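Local coordinates for odorant-binding protein 1F (PDB 3FIQ) that probably binds a wide variety of chemical odorants as a lipocalin of the nasal epithelium, at residues 17-22 / 148-153; 95-100 / 115-120. All blocks are in the same frame, centred on the assembly; numbering follows the deposited sequence.

Interaction 1 of 2, residues 17-22 / 148-153; sequences RTLYIV and HLVPTD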
# COMPACT_ATOMS: atom_id res chain seq x y z
N ARG A 17 0.75 5.95 7.39
CA ARG A 17 -0.03 4.85 7.89
C ARG A 17 -0.94 4.35 6.82
O ARG A 17 -1.18 5.00 5.81
CB ARG A 17 -0.96 5.32 9.05
CG ARG A 17 -2.04 6.34 8.65
CD ARG A 17 -2.71 7.04 9.84
NE ARG A 17 -3.39 6.10 10.68
CZ ARG A 17 -3.77 6.27 11.95
NH1 ARG A 17 -3.59 7.43 12.57
NH2 ARG A 17 -4.37 5.26 12.59
N THR A 18 -1.42 3.12 7.00
CA THR A 18 -2.37 2.55 6.05
C THR A 18 -3.76 2.79 6.54
O THR A 18 -4.15 2.36 7.65
CB THR A 18 -2.16 1.07 5.91
OG1 THR A 18 -0.83 0.79 5.49
CG2 THR A 18 -3.13 0.47 4.86
N LEU A 19 -4.57 3.40 5.67
CA LEU A 19 -5.99 3.62 5.97
C LEU A 19 -6.90 2.53 5.47
O LEU A 19 -7.73 2.02 6.23
CB LEU A 19 -6.45 4.96 5.40
CG LEU A 19 -5.69 6.21 5.87
CD1 LEU A 19 -6.39 7.48 5.39
CD2 LEU A 19 -5.62 6.24 7.35
N TYR A 20 -6.75 2.13 4.19
CA TYR A 20 -7.58 1.12 3.60
C TYR A 20 -6.73 0.27 2.68
O TYR A 20 -5.77 0.75 2.09
CB TYR A 20 -8.70 1.73 2.72
CG TYR A 20 -9.75 2.51 3.49
CD1 TYR A 20 -10.87 1.85 3.98
CD2 TYR A 20 -9.60 3.85 3.73
CE1 TYR A 20 -11.81 2.57 4.74
CE2 TYR A 20 -10.51 4.54 4.52
CZ TYR A 20 -11.63 3.93 4.94
OH TYR A 20 -12.52 4.65 5.71
N ILE A 21 -7.11 -1.01 2.56
CA ILE A 21 -6.56 -1.84 1.49
C ILE A 21 -7.70 -2.58 0.84
O ILE A 21 -8.53 -3.14 1.52
CB ILE A 21 -5.56 -2.90 2.03
CG1 ILE A 21 -4.51 -2.31 2.93
CG2 ILE A 21 -4.92 -3.65 0.91
CD1 ILE A 21 -3.59 -3.33 3.59
N VAL A 22 -7.73 -2.65 -0.50
CA VAL A 22 -8.74 -3.47 -1.15
C VAL A 22 -8.04 -4.38 -2.16
O VAL A 22 -7.05 -3.97 -2.78
CB VAL A 22 -9.80 -2.65 -1.76
CG1 VAL A 22 -9.30 -1.83 -2.84
CG2 VAL A 22 -11.00 -3.53 -2.23
N HIS A 148 -10.62 -1.63 6.24
CA HIS A 148 -10.29 -0.43 6.95
C HIS A 148 -9.34 -0.82 8.05
O HIS A 148 -9.71 -1.57 8.95
CB HIS A 148 -11.55 0.12 7.55
CG HIS A 148 -11.41 1.43 8.25
ND1 HIS A 148 -12.21 1.75 9.33
CD2 HIS A 148 -10.65 2.52 8.01
CE1 HIS A 148 -11.91 2.97 9.75
NE2 HIS A 148 -10.99 3.48 8.94
N LEU A 149 -8.12 -0.35 7.99
CA LEU A 149 -7.08 -0.74 8.93
C LEU A 149 -6.97 0.15 10.16
O LEU A 149 -6.31 -0.26 11.15
CB LEU A 149 -5.70 -0.87 8.24
CG LEU A 149 -5.38 -2.27 7.69
CD1 LEU A 149 -6.41 -2.71 6.65
CD2 LEU A 149 -4.02 -2.33 7.11
N VAL A 150 -7.53 1.34 10.15
CA VAL A 150 -7.31 2.26 11.25
C VAL A 150 -7.63 1.70 12.62
O VAL A 150 -6.81 1.85 13.57
CB VAL A 150 -8.04 3.58 10.99
CG1 VAL A 150 -7.98 4.48 12.23
CG2 VAL A 150 -7.44 4.25 9.77
N PRO A 151 -8.76 1.00 12.77
CA PRO A 151 -9.10 0.55 14.13
C PRO A 151 -8.22 -0.50 14.75
O PRO A 151 -8.17 -0.64 15.96
CB PRO A 151 -10.50 -0.05 13.95
CG PRO A 151 -11.02 0.59 12.71
CD PRO A 151 -9.86 0.71 11.82
N THR A 152 -7.46 -1.19 13.93
CA THR A 152 -6.48 -2.18 14.40
C THR A 152 -5.03 -1.76 14.24
O THR A 152 -4.11 -2.56 14.40
CB THR A 152 -6.68 -3.53 13.70
OG1 THR A 152 -6.61 -3.43 12.29
CG2 THR A 152 -8.05 -4.10 14.02
N ASP A 153 -4.78 -0.49 13.91
CA ASP A 153 -3.42 -0.01 13.71
C ASP A 153 -2.88 0.41 15.05
O ASP A 153 -3.18 1.52 15.58
CB ASP A 153 -3.44 1.17 12.75
CG ASP A 153 -2.03 1.71 12.46
OD1 ASP A 153 -1.11 1.32 13.18
OD2 ASP A 153 -1.88 2.58 11.59
O HOH W 1 -4.02 3.36 10.20
O HOH W 2 -0.50 1.72 9.31

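Interaction 2 of 2, residues 95-100 / 115-120; sequences DDIIFF and ILVAGK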
# COMPACT_ATOMS: atom_id res chain seq x y z
N ASP A 95 -1.01 15.90 -0.74
CA ASP A 95 0.07 16.04 0.23
C ASP A 95 -0.05 15.04 1.38
O ASP A 95 0.97 14.65 1.97
CB ASP A 95 0.23 17.47 0.76
CG ASP A 95 -0.96 17.91 1.55
OD1 ASP A 95 -2.01 18.13 0.93
OD2 ASP A 95 -0.84 18.05 2.80
N ASP A 96 -1.28 14.60 1.70
CA ASP A 96 -1.44 13.74 2.87
C ASP A 96 -2.10 12.38 2.62
O ASP A 96 -2.30 11.64 3.56
CB ASP A 96 -2.12 14.48 4.04
CG ASP A 96 -3.45 14.99 3.67
OD1 ASP A 96 -3.94 14.58 2.62
OD2 ASP A 96 -4.01 15.81 4.42
N ILE A 97 -2.32 12.02 1.36
CA ILE A 97 -2.94 10.76 0.97
C ILE A 97 -2.29 10.30 -0.32
O ILE A 97 -2.15 11.07 -1.24
CB ILE A 97 -4.46 10.91 0.76
CG1 ILE A 97 -5.18 11.31 2.06
CG2 ILE A 97 -5.00 9.66 0.12
CD1 ILE A 97 -5.20 10.22 3.09
N ILE A 98 -1.90 9.03 -0.40
CA ILE A 98 -1.44 8.35 -1.61
C ILE A 98 -2.23 7.12 -1.83
O ILE A 98 -2.39 6.32 -0.89
CB ILE A 98 0.05 8.03 -1.55
CG1 ILE A 98 0.83 9.34 -1.44
CG2 ILE A 98 0.49 7.25 -2.81
CD1 ILE A 98 2.35 9.14 -1.29
N PHE A 99 -2.80 6.95 -3.01
CA PHE A 99 -3.34 5.67 -3.47
C PHE A 99 -2.31 4.89 -4.30
O PHE A 99 -1.87 5.39 -5.33
CB PHE A 99 -4.56 5.85 -4.36
CG PHE A 99 -5.81 6.42 -3.69
CD1 PHE A 99 -5.87 6.88 -2.36
CD2 PHE A 99 -6.99 6.39 -4.41
CE1 PHE A 99 -7.03 7.36 -1.84
CE2 PHE A 99 -8.15 6.90 -3.87
CZ PHE A 99 -8.18 7.39 -2.63
N PHE A 100 -1.84 3.74 -3.83
CA PHE A 100 -0.94 2.87 -4.56
C PHE A 100 -1.72 1.73 -5.17
O PHE A 100 -2.64 1.21 -4.61
CB PHE A 100 0.08 2.21 -3.61
CG PHE A 100 1.14 3.14 -3.08
CD1 PHE A 100 2.20 3.48 -3.85
CD2 PHE A 100 1.10 3.59 -1.76
CE1 PHE A 100 3.22 4.28 -3.35
CE2 PHE A 100 2.13 4.41 -1.27
CZ PHE A 100 3.20 4.75 -2.11
N ILE A 115 -5.25 -2.17 -4.17
CA ILE A 115 -5.16 -0.75 -3.99
C ILE A 115 -4.96 -0.53 -2.50
O ILE A 115 -5.71 -1.05 -1.69
CB ILE A 115 -6.33 0.06 -4.56
CG1 ILE A 115 -6.40 -0.21 -6.04
CG2 ILE A 115 -6.15 1.59 -4.20
CD1 ILE A 115 -7.75 0.40 -6.66
N LEU A 116 -3.89 0.17 -2.14
CA LEU A 116 -3.60 0.49 -0.76
C LEU A 116 -3.58 2.01 -0.59
O LEU A 116 -2.97 2.73 -1.38
CB LEU A 116 -2.19 -0.09 -0.37
CG LEU A 116 -1.80 0.20 1.08
CD1 LEU A 116 -0.97 -0.95 1.60
CD2 LEU A 116 -0.97 1.40 1.21
N VAL A 117 -4.31 2.51 0.41
CA VAL A 117 -4.35 3.93 0.70
C VAL A 117 -3.48 4.26 1.88
O VAL A 117 -3.73 3.78 3.01
CB VAL A 117 -5.83 4.32 1.02
CG1 VAL A 117 -5.92 5.79 1.36
CG2 VAL A 117 -6.77 4.02 -0.12
N ALA A 118 -2.43 5.04 1.62
CA ALA A 118 -1.48 5.47 2.67
C ALA A 118 -1.80 6.92 3.02
O ALA A 118 -2.18 7.70 2.16
CB ALA A 118 -0.07 5.38 2.16
N GLY A 119 -1.66 7.23 4.28
CA GLY A 119 -2.01 8.56 4.77
C GLY A 119 -1.10 9.16 5.80
O GLY A 119 -0.45 8.46 6.53
N LYS A 120 -1.17 10.49 5.89
CA LYS A 120 -0.59 11.26 7.01
C LYS A 120 -1.67 11.80 7.89
O LYS A 120 -1.42 12.68 8.69
CB LYS A 120 0.33 12.37 6.52
CG LYS A 120 1.55 11.89 5.78
CD LYS A 120 2.47 13.00 5.37
CE LYS A 120 3.78 12.50 4.87
NZ LYS A 120 4.80 11.98 5.88

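Interaction 1 of 2, residues 17-22 / 148-153
Tyr20 and His148 set their rings nearly parallel, with planes 19° apart, but offset until there is little overlap, the centroids being 4.7 Å from each other. It is the His148 CD2 corner that reaches over a face of the phenol, 3.5 Å from Tyr20 CE1, while the Tyr20 hydroxyl in turn lies over a face of the imidazole. With CG anti to the backbone N (chi1 -176°), the imidazole is swung toward the following residues, and Val150 N and Pro151 CD lie against a face of it. Its edge meets the Leu19 carbonyl, His148 CD2 standing 3.5 Å from Leu19 O. The same oxygen accepts a nearly straight hydrogen bond of 3.0 Å from Leu149 N, which stands above the carbonyl plane.

Leu149 sends its CD2 methyl between two neighbours of strand 14-23, touching Ile21 CD1 and Thr18 CG2, each at 3.7 Å. Thr18 OG1, on the other branch, is hydrogen-bonded with Ala37 O and Phe39 N. Leu19 and Val150 run beside each other in the same direction, with CD2 of the leucine 3.6 Å from CG2 of the valine.

Polar contacts close the end at Arg17 and Asp153. Arg17 NH2 is 3.8 Å from Asp153 OD2, a long salt bridge of charge alone, because the oxygen lies well out of the guanidinium plane and no N-H points at it. Water does the joining: one molecule accepts from Arg17 NE and donates to both Thr18 O and Asp153 OD2, and a second links Thr18 N to the same OD2.

Strand 147-148 pairs antiparallel with the first strand of the lipocalin barrel, Tyr20 and His148 forming a non-hydrogen-bonded pair, and the 3-10 segment 150-151 packs alongside, where the chain returns after helix 126-138.

Interaction 2 of 2, residues 95-100 / 115-120
Strands 97-100 and 115-119 run antiparallel as neighbours in a beta hairpin of the lipocalin barrel, their axes 4.7 Å apart at closest and their directions at 161°. Ile98 with Ala118 and Phe100 with Leu116 are hydrogen-bonded pairs, each closed by two backbone bonds; Ile97 with Gly119 and Phe99 with Val117 are the non-hydrogen-bonded pairs between and beyond them. A further bond, Lys120 N to Asp96 O at 2.8 Å, extends the ladder past the strand ends.

Ile98, Phe100, Leu116 and Ala118 share one face, directed at Trp16 of the adjacent strand 14-23 and at Phe39 and Met42 of strand 38-44. The Phe100 ring meets its partner strand edge-on, CE2 lying 4.2 Å from Ala118 CB, while Ile98 CG2 presses on a face of the ring, 3.6 Å above its plane. Ile97, Phe99 and Val117 occupy the other face, under helix 126-138. There Phe99 and Val117 run abreast, and both valine methyls approach the CD1-CE1 bond obliquely: Phe99 CE1 is 3.7 Å from Val117 CG1, and Phe99 CD1 equally close to Val117 CG2.

Ile97 arches over Gly119. Two successive bends of its chain, chi1 -63° and chi2 -69°, bring CD1 to 4.0 Å from Gly119 CA, where a side chain on the glycine would be tight. The CG2 branch meets Val117 CG1 at 4.2 Å. An alanine here keeps neither branch, and would probably open a gap above Gly119 and leave Val117, Leu19 and Leu124 with less to pack against.

Lys120 NZ is hydrogen-bonded to Asp15 O, and its ammonium makes a cation-pi contact with Trp16. On the backbone beside it, Asp96 O receives a CA-H...O contact from Gly119 CA at 3.3 Å.

The two interactions meet on neighbouring strands of one sheet, their centres 11 Å apart. Strand 14-23 of interaction 1 lies beside strand 111-119 of interaction 2, joined by probable hydrogen bonds of 2.7 Å between Arg17 O and Gly119 N and 2.8 Å between Leu19 N and Val117 O. Leu19 CD1 also packs on Ile97 CD1 at 3.8 Å. Along the chain, 95-100 and 115-120 are nested within the loop closed by 17-22 and 148-153. Strands 14-23, 111-119 and 97-105 form a run of barrel wall, with 148-153 against strand 14-23; the face with Ile98, Phe100 and Leu116 probably lines the interior in which lipocalins hold their ligands.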